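Local structure of pyrroline carboxylate reductase (2RCY) at residues E3-G8 and C59-C64. The protein binds NADP and probably catalyses the NAD(P)H-dependent reduction of pyrroline-5-carboxylate to proline. Numbering follows the deposited sequence.
Sequences ENIKLG and CDIIVC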
ATOM      1  N   GLU A   3     -53.832  23.551   2.066  1.00 53.42           N
ATOM      2  CA  GLU A   3     -54.082  23.709   3.498  1.00 53.19           C
ATOM      3  C   GLU A   3     -55.085  22.691   4.044  1.00 53.01           C
ATOM      4  O   GLU A   3     -55.095  22.410   5.243  1.00 53.01           O
ATOM      5  CB  GLU A   3     -54.564  25.134   3.801  1.00 53.18           C
ATOM      6  CG  GLU A   3     -53.602  26.247   3.374  1.00 53.13           C
ATOM      7  CD  GLU A   3     -53.694  26.598   1.891  1.00 53.22           C
ATOM      8  OE1 GLU A   3     -54.620  26.118   1.203  1.00 53.27           O
ATOM      9  OE2 GLU A   3     -52.831  27.362   1.411  1.00 53.37           O
ATOM     10  N   ASN A   4     -55.915  22.141   3.159  1.00 52.81           N
ATOM     11  CA  ASN A   4     -56.984  21.220   3.554  1.00 52.64           C
ATOM     12  C   ASN A   4     -56.612  19.740   3.594  1.00 52.45           C
ATOM     13  O   ASN A   4     -57.192  18.978   4.370  1.00 52.40           O
ATOM     14  CB  ASN A   4     -58.216  21.418   2.669  1.00 52.71           C
ATOM     15  CG  ASN A   4     -58.989  22.670   3.022  1.00 52.77           C
ATOM     16  OD1 ASN A   4     -59.271  22.935   4.191  1.00 52.83           O
ATOM     17  ND2 ASN A   4     -59.342  23.446   2.007  1.00 52.87           N
ATOM     18  N   ILE A   5     -55.660  19.335   2.754  1.00 52.28           N
ATOM     19  CA  ILE A   5     -55.245  17.930   2.691  1.00 52.11           C
ATOM     20  C   ILE A   5     -54.497  17.499   3.950  1.00 51.91           C
ATOM     21  O   ILE A   5     -53.757  18.283   4.549  1.00 51.90           O
ATOM     22  CB  ILE A   5     -54.400  17.594   1.431  1.00 52.14           C
ATOM     23  CG1 ILE A   5     -53.139  18.458   1.363  1.00 52.20           C
ATOM     24  CG2 ILE A   5     -55.244  17.729   0.164  1.00 52.21           C
ATOM     25  CD1 ILE A   5     -51.894  17.688   0.988  1.00 52.37           C
ATOM     26  N   LYS A   6     -54.707  16.248   4.344  1.00 51.67           N
ATOM     27  CA  LYS A   6     -54.126  15.716   5.568  1.00 51.44           C
ATOM     28  C   LYS A   6     -52.887  14.884   5.255  1.00 51.19           C
ATOM     29  O   LYS A   6     -52.945  13.929   4.474  1.00 51.13           O
ATOM     30  CB  LYS A   6     -55.165  14.897   6.338  1.00 51.48           C
ATOM     31  CG  LYS A   6     -56.464  15.649   6.598  1.00 51.60           C
ATOM     32  CD  LYS A   6     -57.582  14.708   7.012  1.00 51.98           C
ATOM     33  CE  LYS A   6     -58.945  15.366   6.863  1.00 52.19           C
ATOM     34  NZ  LYS A   6     -59.315  15.575   5.432  1.00 52.31           N
ATOM     35  N   LEU A   7     -51.766  15.269   5.861  1.00 50.90           N
ATOM     36  CA  LEU A   7     -50.489  14.600   5.648  1.00 50.64           C
ATOM     37  C   LEU A   7     -50.183  13.681   6.826  1.00 50.47           C
ATOM     38  O   LEU A   7     -50.276  14.092   7.985  1.00 50.46           O
ATOM     39  CB  LEU A   7     -49.369  15.634   5.482  1.00 50.64           C
ATOM     40  CG  LEU A   7     -48.378  15.508   4.318  1.00 50.60           C
ATOM     41  CD1 LEU A   7     -47.229  16.491   4.497  1.00 50.54           C
ATOM     42  CD2 LEU A   7     -47.839  14.098   4.159  1.00 50.53           C
ATOM     43  N   GLY A   8     -49.821  12.437   6.522  1.00 50.28           N
ATOM     44  CA  GLY A   8     -49.521  11.445   7.551  1.00 50.06           C
ATOM     45  C   GLY A   8     -48.129  10.859   7.432  1.00 49.90           C
ATOM     46  O   GLY A   8     -47.716  10.437   6.353  1.00 49.87           O
ATOM     47  N   CYS A  59     -55.753  10.310   6.568  1.00 51.50           N
ATOM     48  CA  CYS A  59     -54.942  11.206   5.746  1.00 50.95           C
ATOM     49  C   CYS A  59     -55.139  10.993   4.248  1.00 50.60           C
ATOM     50  O   CYS A  59     -55.529   9.910   3.811  1.00 50.54           O
ATOM     51  CB  CYS A  59     -53.466  11.066   6.111  1.00 50.96           C
ATOM     52  SG  CYS A  59     -53.118  11.420   7.841  1.00 50.90           S
ATOM     53  N   ASP A  60     -54.862  12.041   3.474  1.00 50.16           N
ATOM     54  CA  ASP A  60     -54.980  12.005   2.016  1.00 49.72           C
ATOM     55  C   ASP A  60     -53.655  11.610   1.370  1.00 49.39           C
ATOM     56  O   ASP A  60     -53.633  10.908   0.358  1.00 49.36           O
ATOM     57  CB  ASP A  60     -55.437  13.365   1.482  1.00 49.75           C
ATOM     58  CG  ASP A  60     -56.717  13.849   2.134  1.00 49.78           C
ATOM     59  OD1 ASP A  60     -57.791  13.276   1.847  1.00 49.99           O
ATOM     60  OD2 ASP A  60     -56.647  14.807   2.931  1.00 49.77           O
ATOM     61  N   ILE A  61     -52.559  12.083   1.959  1.00 48.97           N
ATOM     62  CA  ILE A  61     -51.213  11.723   1.525  1.00 48.51           C
ATOM     63  C   ILE A  61     -50.476  11.042   2.678  1.00 48.25           C
ATOM     64  O   ILE A  61     -50.364  11.599   3.774  1.00 48.12           O
ATOM     65  CB  ILE A  61     -50.424  12.952   0.991  1.00 48.53           C
ATOM     66  CG1 ILE A  61     -51.033  13.440  -0.330  1.00 48.52           C
ATOM     67  CG2 ILE A  61     -48.943  12.615   0.806  1.00 48.40           C
ATOM     68  CD1 ILE A  61     -50.486  14.766  -0.834  1.00 48.46           C
ATOM     69  N   ILE A  62     -49.991   9.830   2.420  1.00 47.93           N
ATOM     70  CA  ILE A  62     -49.320   9.020   3.434  1.00 47.68           C
ATOM     71  C   ILE A  62     -47.830   8.893   3.116  1.00 47.50           C
ATOM     72  O   ILE A  62     -47.453   8.558   1.992  1.00 47.47           O
ATOM     73  CB  ILE A  62     -49.972   7.612   3.575  1.00 47.63           C
ATOM     74  CG1 ILE A  62     -51.461   7.722   3.931  1.00 47.66           C
ATOM     75  CG2 ILE A  62     -49.268   6.787   4.640  1.00 47.63           C
ATOM     76  CD1 ILE A  62     -52.403   7.711   2.733  1.00 47.64           C
ATOM     77  N   VAL A  63     -46.996   9.175   4.114  1.00 47.36           N
ATOM     78  CA  VAL A  63     -45.545   9.083   3.970  1.00 47.25           C
ATOM     79  C   VAL A  63     -45.008   7.883   4.747  1.00 47.21           C
ATOM     80  O   VAL A  63     -45.205   7.778   5.961  1.00 47.13           O
ATOM     81  CB  VAL A  63     -44.826  10.379   4.438  1.00 47.21           C
ATOM     82  CG1 VAL A  63     -43.323  10.286   4.196  1.00 47.19           C
ATOM     83  CG2 VAL A  63     -45.391  11.594   3.728  1.00 47.10           C
ATOM     84  N   CYS A  64     -44.340   6.981   4.033  1.00 47.19           N
ATOM     85  CA  CYS A  64     -43.697   5.823   4.645  1.00 47.19           C
ATOM     86  C   CYS A  64     -42.278   6.191   5.070  1.00 47.21           C
ATOM     87  O   CYS A  64     -41.362   6.227   4.246  1.00 47.16           O
ATOM     88  CB  CYS A  64     -43.687   4.638   3.677  1.00 47.17           C
ATOM     89  SG  CYS A  64     -43.199   3.068   4.426  1.00 47.13           S
TER
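Residues L7 and G8 pair in parallel with I61 and I62, joining the first strand of the nucleotide-binding domain to strand 61-64 at the middle of its sheet. Backbone bonds run from G8 N to I61 O (2.9 Å) and from V63 N to G8 O (2.7 Å). At the entry to the pair, K6 O accepts two amides: I61 N lies nearly in line with the carbonyl, whereas D60 N is tilted 16° from its plane. D60 answers with its side chain, OD2 taking the amide of K6 at 2.8 Å through its anti lone pair; K6 NZ adds a long salt bridge, 3.7 Å from the same OD2. With 34-37 next to 7-10, 47-48 beyond it, and 86-89 next to 61-64, the parallel order 3-2-1-4-5 is that of a Rossmann fold, and G11, G13 and G16, which follow the first strand, are consistent with a Rossmann-type GxGxxG motif. On one face, L7 CD2 meets V63 CG2 at 3.5 Å and I61 CG2 at 3.8 Å, while I5 CD1 touches I61 CD1, and both residues also touch Y140 of helix 135-146. The other face brings C59 SG to 3.6 Å from G8 CA: with SG beside its own backbone N (chi1 -58°), the thiol packs against the glycine backbone.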